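Local coordinates for protein carbon monoxide dehydrogenase (Thermococcus sp. AM4, PDB 6T7J) that catalyses the oxidation of carbon monoxide to carbon dioxide, normally at a nickel-iron-sulfur cluster that lacks its nickel in this structure, at residues A[353-358]-A[401-406]; A[333-338]-A[397-402]; A[327-332]-A[349-354]. One frame throughout, in Å; residues are numbered along the deposited sequence.

Interaction 1 of 3, residues A[353-358]-A[401-406]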
loop_
_atom_site.group_PDB
_atom_site.type_symbol
_atom_site.label_atom_id
_atom_site.label_comp_id
_atom_site.label_asym_id
_atom_site.label_seq_id
_atom_site.Cartn_x
_atom_site.Cartn_y
_atom_site.Cartn_z
ATOM N N GLN A 353 25.991 14.966 -11.702
ATOM C CA GLN A 353 26.759 16.027 -11.069
ATOM C C GLN A 353 28.240 15.964 -11.410
ATOM O O GLN A 353 28.968 16.915 -11.105
ATOM C CB GLN A 353 26.560 15.988 -9.553
ATOM C CG GLN A 353 25.440 16.903 -9.078
ATOM C CD GLN A 353 24.951 16.568 -7.683
ATOM O OE1 GLN A 353 25.222 15.489 -7.159
ATOM N NE2 GLN A 353 24.222 17.496 -7.074
ATOM N N CYS A 354 28.704 14.886 -12.036
ATOM C CA CYS A 354 30.074 14.835 -12.527
ATOM C C CYS A 354 30.180 15.284 -13.979
ATOM O O CYS A 354 31.260 15.186 -14.571
ATOM C CB CYS A 354 30.646 13.426 -12.356
ATOM S SG CYS A 354 31.005 12.989 -10.637
ATOM N N TYR A 355 29.086 15.766 -14.557
ATOM C CA TYR A 355 29.093 16.350 -15.892
ATOM C C TYR A 355 28.351 17.682 -15.816
ATOM O O TYR A 355 28.167 18.272 -14.744
ATOM C CB TYR A 355 28.457 15.402 -16.918
ATOM C CG TYR A 355 29.122 14.051 -17.033
ATOM C CD1 TYR A 355 28.790 13.015 -16.169
ATOM C CD2 TYR A 355 30.074 13.806 -18.015
ATOM C CE1 TYR A 355 29.394 11.776 -16.275
ATOM C CE2 TYR A 355 30.683 12.572 -18.129
ATOM C CZ TYR A 355 30.341 11.562 -17.257
ATOM O OH TYR A 355 30.945 10.331 -17.367
ATOM N N HIS A 356 27.914 18.173 -16.973
ATOM C CA HIS A 356 27.033 19.328 -17.056
ATOM C C HIS A 356 25.561 18.942 -17.043
ATOM O O HIS A 356 24.708 19.826 -16.903
ATOM C CB HIS A 356 27.330 20.125 -18.331
ATOM C CG HIS A 356 26.982 19.396 -19.594
ATOM N ND1 HIS A 356 27.155 18.037 -19.742
ATOM C CD2 HIS A 356 26.469 19.839 -20.767
ATOM C CE1 HIS A 356 26.765 17.673 -20.950
ATOM N NE2 HIS A 356 26.344 18.748 -21.592
ATOM N N THR A 357 25.258 17.650 -17.167
ATOM C CA THR A 357 23.896 17.182 -17.386
ATOM C C THR A 357 22.950 17.667 -16.296
ATOM O O THR A 357 23.270 17.624 -15.105
ATOM C CB THR A 357 23.880 15.653 -17.443
ATOM O OG1 THR A 357 24.705 15.207 -18.527
ATOM C CG2 THR A 357 22.462 15.131 -17.632
ATOM N N LYS A 358 21.772 18.125 -16.716
ATOM C CA LYS A 358 20.722 18.557 -15.805
ATOM C C LYS A 358 19.627 17.495 -15.730
ATOM O O LYS A 358 19.076 17.085 -16.756
ATOM C CB LYS A 358 20.132 19.896 -16.248
ATOM C CG LYS A 358 21.104 21.060 -16.144
ATOM C CD LYS A 358 20.900 22.053 -17.274
ATOM C CE LYS A 358 21.637 23.355 -17.000
ATOM N NZ LYS A 358 21.101 24.057 -15.800
ATOM N N ARG A 401 33.471 18.247 -24.161
ATOM C CA ARG A 401 33.751 17.443 -25.346
ATOM C C ARG A 401 34.989 16.575 -25.175
ATOM O O ARG A 401 35.127 15.567 -25.876
ATOM C CB ARG A 401 33.906 18.349 -26.568
ATOM C CG ARG A 401 32.629 19.070 -26.964
ATOM C CD ARG A 401 32.646 19.466 -28.434
ATOM N NE ARG A 401 31.339 19.933 -28.888
ATOM C CZ ARG A 401 30.413 19.152 -29.435
ATOM N NH1 ARG A 401 29.251 19.665 -29.814
ATOM N NH2 ARG A 401 30.645 17.858 -29.603
ATOM N N ASP A 402 35.887 16.939 -24.256
ATOM C CA ASP A 402 37.057 16.118 -23.974
ATOM C C ASP A 402 36.695 14.802 -23.296
ATOM O O ASP A 402 37.475 13.848 -23.369
ATOM C CB ASP A 402 38.040 16.897 -23.098
ATOM C CG ASP A 402 37.369 17.523 -21.890
ATOM O OD1 ASP A 402 36.364 18.242 -22.074
ATOM O OD2 ASP A 402 37.843 17.298 -20.756
ATOM N N ARG A 403 35.535 14.730 -22.641
ATOM C CA ARG A 403 35.107 13.542 -21.914
ATOM C C ARG A 403 33.894 12.877 -22.559
ATOM O O ARG A 403 33.116 12.203 -21.880
ATOM C CB ARG A 403 34.800 13.886 -20.457
ATOM C CG ARG A 403 35.901 14.649 -19.748
ATOM C CD ARG A 403 35.362 15.362 -18.518
ATOM N NE ARG A 403 34.715 14.438 -17.591
ATOM C CZ ARG A 403 33.833 14.802 -16.667
ATOM N NH1 ARG A 403 33.294 13.891 -15.866
ATOM N NH2 ARG A 403 33.489 16.077 -16.540
ATOM N N VAL A 404 33.719 13.055 -23.865
ATOM C CA VAL A 404 32.568 12.517 -24.582
ATOM C C VAL A 404 32.971 11.213 -25.254
ATOM O O VAL A 404 33.976 11.160 -25.974
ATOM C CB VAL A 404 32.030 13.525 -25.612
ATOM C CG1 VAL A 404 31.116 12.830 -26.612
ATOM C CG2 VAL A 404 31.293 14.656 -24.910
ATOM N N HIS A 405 32.189 10.159 -25.017
ATOM C CA HIS A 405 32.378 8.870 -25.685
ATOM C C HIS A 405 30.997 8.266 -25.919
ATOM O O HIS A 405 30.420 7.653 -25.016
ATOM C CB HIS A 405 33.261 7.934 -24.869
ATOM C CG HIS A 405 33.407 6.568 -25.466
ATOM N ND1 HIS A 405 34.493 6.203 -26.233
ATOM C CD2 HIS A 405 32.603 5.480 -25.412
ATOM C CE1 HIS A 405 34.352 4.950 -26.624
ATOM N NE2 HIS A 405 33.212 4.487 -26.141
ATOM N N ILE A 406 30.471 8.447 -27.121
ATOM C CA ILE A 406 29.205 7.849 -27.534
ATOM C C ILE A 406 29.526 6.558 -28.275
ATOM O O ILE A 406 30.269 6.599 -29.268
ATOM C CB ILE A 406 28.391 8.806 -28.418
ATOM C CG1 ILE A 406 28.121 10.118 -27.679
ATOM C CG2 ILE A 406 27.088 8.151 -28.857
ATOM C CD1 ILE A 406 27.517 11.198 -28.555
#
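Arg403 reaches across to the backbone of Cys354 and grips its carbonyl oxygen with both terminal nitrogens. The main bond runs from Arg403 NH1 to Cys354 O at 2.7 Å, with an N-H...O angle of 152°. A second, weak bond from Arg403 NH2 to the same Cys354 O measures 3.1 Å and is more bent. The oxygen sits at the edge of the guanidinium, close to its plane, and this forked hold restrains rotation of the group. From there the guanidinium also lies flat over Tyr355: the two planes are only 9° apart and their centres are separated by 4.6 Å. This is an offset stack with an off-centre cation-pi component, because the arginine sits toward the rim of the ring. Its closest approach is Arg403 NH1 to Tyr355 CE2, 3.7 Å. The bend of the arginine chain at chi3 (57°) turns the guanidinium flat onto the ring after the aliphatic part has crossed from the loop.

In the fold, Cys354 and Tyr355 belong to the connection from helix 347-352 to strand 358-361, the last leg of a beta-alpha-beta crossover that starts at strand 336-339 in a parallel, Rossmann-like sheet of strand order 3-2-1-4-5-6. Arg403 comes from the long loop after helix 381-395, so the contact ties two loops together at the protein surface. Ile329 of helix 325-330 packs on the side of the Tyr355 ring away from Arg403. The tyrosine hydroxyl makes weak hydrogen bonds with Glu30 and Lys26 of helix 20-30, and Glu30 is also a long, weak ion partner of Arg403 NH1. Further out, the side chains of both Cys354 and Tyr355 touch Ile32.

Interaction 2 of 3, residues A[333-338]-A[397-402]; sequences AVEAII and PNRPRD
The guanidinium of Arg399 has the methyl group of Ala333 on one face and the carboxylate of Glu335 at its edge. Ala333 CB lies 3.4 Å above the guanidinium plane and over its centre, so a small apolar group presses directly on the flat cation. The carboxylate meets the edge nearly coplanar, with 15° between the planes. This buried salt bridge fastens the loop after helix 381-395 to the chain around the beginning of strand 336-339, a middle strand of the parallel Rossmann-like sheet, where that chain turns in from helix 325-330.

The grip is side-on and bidentate. Arg399 NH1 donates to the syn lone pair of Glu335 OE1, 2.9 Å away, while Arg399 NE donates to Glu335 OE2 at 3.0 Å, also from the syn side but somewhat out of the carboxylate plane. A weak third bond links Arg399 NH1 to Glu335 OE2 at 3.3 Å. Arg399 carries CG anti to its own N (chi1 169°) and then bends at chi3 (-62°), which swings NE and NH1 round to face the acid; the glutamate chain is itself bent at chi2.

Both oxygens of the acid have further donors: OE1 accepts from the backbone N of Asn263 in strand 261-268, and OE2 bonds His356 NE2. Such a ring of donors would be expected to stabilise the carboxylate as an anion despite its burial. On the cation, NH2 gives a hydrogen bond to Lys258 O, so the arginine also reaches the chain leading into strand 261-268. Ala333 O takes its hydrogen bond from Asn263 ND2; its close approach to Arg399 NH1, 3.0 Å over the guanidinium face, is not a bond, because the N-H does not point at it.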
loop_
_atom_site.group_PDB
_atom_site.type_symbol
_atom_site.label_atom_id
_atom_site.label_comp_id
_atom_site.label_asym_id
_atom_site.label_seq_id
_atom_site.Cartn_x
_atom_site.Cartn_y
_atom_site.Cartn_z
ATOM N N ALA A 333 27.385 13.466 -23.247
ATOM C CA ALA A 333 26.741 14.275 -24.274
ATOM C C ALA A 333 25.277 14.571 -23.972
ATOM O O ALA A 333 24.574 15.087 -24.846
ATOM C CB ALA A 333 26.857 13.589 -25.639
ATOM N N VAL A 334 24.799 14.265 -22.771
ATOM C CA VAL A 334 23.404 14.504 -22.413
ATOM C C VAL A 334 23.301 15.889 -21.785
ATOM O O VAL A 334 23.783 16.119 -20.673
ATOM C CB VAL A 334 22.867 13.424 -21.469
ATOM C CG1 VAL A 334 21.475 13.794 -20.985
ATOM C CG2 VAL A 334 22.840 12.080 -22.173
ATOM N N GLU A 335 22.670 16.819 -22.503
ATOM C CA GLU A 335 22.459 18.152 -21.952
ATOM C C GLU A 335 21.414 18.131 -20.846
ATOM O O GLU A 335 21.545 18.847 -19.846
ATOM C CB GLU A 335 22.041 19.115 -23.060
ATOM C CG GLU A 335 23.204 19.750 -23.778
ATOM C CD GLU A 335 23.998 18.761 -24.609
ATOM O OE1 GLU A 335 23.421 18.182 -25.556
ATOM O OE2 GLU A 335 25.198 18.566 -24.317
ATOM N N ALA A 336 20.374 17.317 -21.004
ATOM C CA ALA A 336 19.317 17.243 -20.010
ATOM C C ALA A 336 18.601 15.907 -20.126
ATOM O O ALA A 336 18.387 15.399 -21.235
ATOM C CB ALA A 336 18.318 18.396 -20.173
ATOM N N ILE A 337 18.241 15.346 -18.975
ATOM C CA ILE A 337 17.363 14.183 -18.901
ATOM C C ILE A 337 16.108 14.604 -18.144
ATOM O O ILE A 337 16.190 15.088 -17.008
ATOM C CB ILE A 337 18.048 12.971 -18.245
ATOM C CG1 ILE A 337 17.065 11.804 -18.117
ATOM C CG2 ILE A 337 18.658 13.333 -16.893
ATOM C CD1 ILE A 337 17.738 10.448 -18.012
ATOM N N ILE A 338 14.955 14.435 -18.786
ATOM C CA ILE A 338 13.669 14.898 -18.280
ATOM C C ILE A 338 12.901 13.681 -17.793
ATOM O O ILE A 338 12.585 12.785 -18.585
ATOM C CB ILE A 338 12.871 15.643 -19.364
ATOM C CG1 ILE A 338 13.798 16.507 -20.222
ATOM C CG2 ILE A 338 11.755 16.471 -18.740
ATOM C CD1 ILE A 338 14.565 17.541 -19.438
ATOM N N PRO A 397 26.444 24.465 -24.573
ATOM C CA PRO A 397 27.849 24.916 -24.589
ATOM C C PRO A 397 28.705 24.353 -23.465
ATOM O O PRO A 397 29.937 24.432 -23.552
ATOM C CB PRO A 397 27.731 26.442 -24.479
ATOM C CG PRO A 397 26.399 26.752 -25.039
ATOM C CD PRO A 397 25.515 25.610 -24.631
ATOM N N ASN A 398 28.106 23.789 -22.419
ATOM C CA ASN A 398 28.855 23.287 -21.276
ATOM C C ASN A 398 29.261 21.826 -21.423
ATOM O O ASN A 398 29.812 21.256 -20.477
ATOM C CB ASN A 398 28.040 23.465 -19.995
ATOM C CG ASN A 398 27.792 24.920 -19.664
ATOM O OD1 ASN A 398 28.695 25.752 -19.761
ATOM N ND2 ASN A 398 26.561 25.239 -19.275
ATOM N N ARG A 399 29.006 21.215 -22.570
ATOM C CA ARG A 399 29.329 19.804 -22.753
ATOM C C ARG A 399 30.837 19.601 -22.761
ATOM O O ARG A 399 31.517 20.112 -23.661
ATOM C CB ARG A 399 28.726 19.279 -24.052
ATOM C CG ARG A 399 29.240 17.901 -24.438
ATOM C CD ARG A 399 28.859 17.543 -25.860
ATOM N NE ARG A 399 27.412 17.479 -26.034
ATOM C CZ ARG A 399 26.808 16.820 -27.017
ATOM N NH1 ARG A 399 25.484 16.816 -27.097
ATOM N NH2 ARG A 399 27.527 16.165 -27.919
ATOM N N PRO A 400 31.402 18.870 -21.797
ATOM C CA PRO A 400 32.843 18.592 -21.838
ATOM C C PRO A 400 33.193 17.666 -22.990
ATOM O O PRO A 400 33.200 16.441 -22.829
ATOM C CB PRO A 400 33.114 17.935 -20.480
ATOM C CG PRO A 400 31.809 17.306 -20.108
ATOM C CD PRO A 400 30.736 18.200 -20.665
ATOM N N ARG A 401 33.471 18.247 -24.161
ATOM C CA ARG A 401 33.751 17.443 -25.346
ATOM C C ARG A 401 34.989 16.575 -25.175
ATOM O O ARG A 401 35.127 15.567 -25.876
ATOM C CB ARG A 401 33.906 18.349 -26.568
ATOM C CG ARG A 401 32.629 19.070 -26.964
ATOM C CD ARG A 401 32.646 19.466 -28.434
ATOM N NE ARG A 401 31.339 19.933 -28.888
ATOM C CZ ARG A 401 30.413 19.152 -29.435
ATOM N NH1 ARG A 401 29.251 19.665 -29.814
ATOM N NH2 ARG A 401 30.645 17.858 -29.603
ATOM N N ASP A 402 35.887 16.939 -24.256
ATOM C CA ASP A 402 37.057 16.118 -23.974
ATOM C C ASP A 402 36.695 14.802 -23.296
ATOM O O ASP A 402 37.475 13.848 -23.369
ATOM C CB ASP A 402 38.040 16.897 -23.098
ATOM C CG ASP A 402 37.369 17.523 -21.890
ATOM O OD1 ASP A 402 36.364 18.242 -22.074
ATOM O OD2 ASP A 402 37.843 17.298 -20.756
#

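Interaction 3 of 3, residues A[327-332]-A[349-354]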
loop_
_atom_site.group_PDB
_atom_site.type_symbol
_atom_site.label_atom_id
_atom_site.label_comp_id
_atom_site.label_asym_id
_atom_site.label_seq_id
_atom_site.Cartn_x
_atom_site.Cartn_y
_atom_site.Cartn_z
ATOM N N LEU A 327 24.383 5.007 -17.664
ATOM C CA LEU A 327 25.381 4.990 -18.726
ATOM C C LEU A 327 25.143 6.102 -19.736
ATOM O O LEU A 327 26.105 6.642 -20.296
ATOM C CB LEU A 327 25.384 3.627 -19.417
ATOM C CG LEU A 327 25.681 2.442 -18.496
ATOM C CD1 LEU A 327 25.411 1.122 -19.201
ATOM C CD2 LEU A 327 27.116 2.507 -17.992
ATOM N N ALA A 328 23.879 6.479 -19.957
ATOM C CA ALA A 328 23.589 7.533 -20.923
ATOM C C ALA A 328 24.213 8.853 -20.495
ATOM O O ALA A 328 24.690 9.626 -21.334
ATOM C CB ALA A 328 22.077 7.680 -21.104
ATOM N N ILE A 329 24.233 9.124 -19.188
ATOM C CA ILE A 329 24.877 10.337 -18.699
ATOM C C ILE A 329 26.391 10.211 -18.799
ATOM O O ILE A 329 27.100 11.216 -18.936
ATOM C CB ILE A 329 24.423 10.633 -17.257
ATOM C CG1 ILE A 329 22.899 10.555 -17.153
ATOM C CG2 ILE A 329 24.924 11.995 -16.797
ATOM C CD1 ILE A 329 22.377 10.668 -15.735
ATOM N N ILE A 330 26.915 8.984 -18.745
ATOM C CA ILE A 330 28.361 8.780 -18.783
ATOM C C ILE A 330 28.924 8.897 -20.191
ATOM O O ILE A 330 30.149 8.962 -20.358
ATOM C CB ILE A 330 28.662 7.430 -18.104
ATOM C CG1 ILE A 330 27.980 7.398 -16.735
ATOM C CG2 ILE A 330 30.158 7.208 -17.929
ATOM C CD1 ILE A 330 28.299 6.189 -15.905
ATOM N N THR A 331 28.062 8.957 -21.213
ATOM C CA THR A 331 28.537 9.324 -22.544
ATOM C C THR A 331 29.104 10.737 -22.555
ATOM O O THR A 331 29.967 11.054 -23.381
ATOM C CB THR A 331 27.408 9.213 -23.571
ATOM O OG1 THR A 331 26.406 10.201 -23.295
ATOM C CG2 THR A 331 26.781 7.826 -23.539
ATOM N N GLY A 332 28.639 11.593 -21.647
ATOM C CA GLY A 332 29.096 12.964 -21.577
ATOM C C GLY A 332 28.410 13.917 -22.525
ATOM O O GLY A 332 28.807 15.086 -22.597
ATOM N N VAL A 349 21.151 11.475 -10.528
ATOM C CA VAL A 349 21.552 12.815 -10.112
ATOM C C VAL A 349 23.040 12.835 -9.787
ATOM O O VAL A 349 23.797 13.649 -10.330
ATOM C CB VAL A 349 20.699 13.293 -8.924
ATOM C CG1 VAL A 349 21.355 14.484 -8.247
ATOM C CG2 VAL A 349 19.305 13.656 -9.402
ATOM N N ASP A 350 23.482 11.916 -8.923
ATOM C CA ASP A 350 24.899 11.797 -8.592
ATOM C C ASP A 350 25.761 11.793 -9.843
ATOM O O ASP A 350 26.638 12.646 -10.015
ATOM C CB ASP A 350 25.141 10.527 -7.788
ATOM C CG ASP A 350 24.769 10.687 -6.358
ATOM O OD1 ASP A 350 25.174 11.662 -5.698
ATOM O OD2 ASP A 350 24.026 9.832 -5.895
ATOM N N VAL A 351 25.495 10.842 -10.744
ATOM C CA VAL A 351 26.248 10.745 -11.993
ATOM C C VAL A 351 26.210 12.073 -12.738
ATOM O O VAL A 351 27.245 12.589 -13.183
ATOM C CB VAL A 351 25.699 9.594 -12.853
ATOM C CG1 VAL A 351 26.436 9.514 -14.179
ATOM C CG2 VAL A 351 25.801 8.280 -12.099
ATOM N N ALA A 352 25.018 12.669 -12.848
ATOM C CA ALA A 352 24.889 13.904 -13.612
ATOM C C ALA A 352 25.687 15.042 -12.999
ATOM O O ALA A 352 26.039 15.991 -13.708
ATOM C CB ALA A 352 23.420 14.312 -13.733
ATOM N N GLN A 353 25.991 14.966 -11.702
ATOM C CA GLN A 353 26.759 16.027 -11.069
ATOM C C GLN A 353 28.240 15.964 -11.410
ATOM O O GLN A 353 28.968 16.915 -11.105
ATOM C CB GLN A 353 26.560 15.988 -9.553
ATOM C CG GLN A 353 25.440 16.903 -9.078
ATOM C CD GLN A 353 24.951 16.568 -7.683
ATOM O OE1 GLN A 353 25.222 15.489 -7.159
ATOM N NE2 GLN A 353 24.222 17.496 -7.074
ATOM N N CYS A 354 28.704 14.886 -12.036
ATOM C CA CYS A 354 30.074 14.835 -12.527
ATOM C C CYS A 354 30.180 15.284 -13.979
ATOM O O CYS A 354 31.260 15.186 -14.571
ATOM C CB CYS A 354 30.646 13.426 -12.356
ATOM S SG CYS A 354 31.005 12.989 -10.637
#
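Next to the packing of Ile329 on Val351, Thr331 OG1 donates to Ala328 O at 2.7 Å. The threonine hydroxyl thus turns back onto a carbonyl of the last helical turn of helix 325-330, and Gly332, with positive phi, takes the chain out of the helix.

Across the interface the work is apolar. Val351 CG1 makes most of the contact: it touches Ile330 CG1 at 3.7 Å and Ile329 CB at 3.8 Å, so one methyl rests against two successive isoleucines. That methyl is anti to the valine N (chi1 178°), which aims it at the neighbouring helix. Alongside, Ile329 CG2 rests on the backbone at Ala352 CA, 3.7 Å away, with Ala352 CB close by.

Strand 336-339 links the two helices, and the packing brings their C-terminal ends together beside the parallel sheet. Asp350 faces elsewhere, forming a salt bridge with Lys74 of the second subunit. With isoleucines meeting a valine, an alanine and a backbone carbon, the contact rests on shape and burial of apolar surface, while the polar bonds lie beside it, one at the end of helix 325-330 and one to the second subunit.

All three contacts cluster near the starting ends of strands 336-339 and 358-361, their centres 5 to 9 Å apart. Interaction 3 is buried and purely apolar across its interface, joining two helix ends; interaction 2 is equally buried but ionic; interaction 1 lies at the surface, where an arginine spans a carbonyl and an aromatic ring. Interactions 1 and 2 both anchor the loop after helix 381-395 by arginines, whereas interactions 1 and 3 share Gln353 and Cys354, following helix 347-352. Thr357 OG1 bonds Val334 O between interactions 1 and 2, and His405 N bonds Thr331 O between interactions 1 and 3. Arg399 CG also packs on Gly332 O, bringing interactions 2 and 3 together.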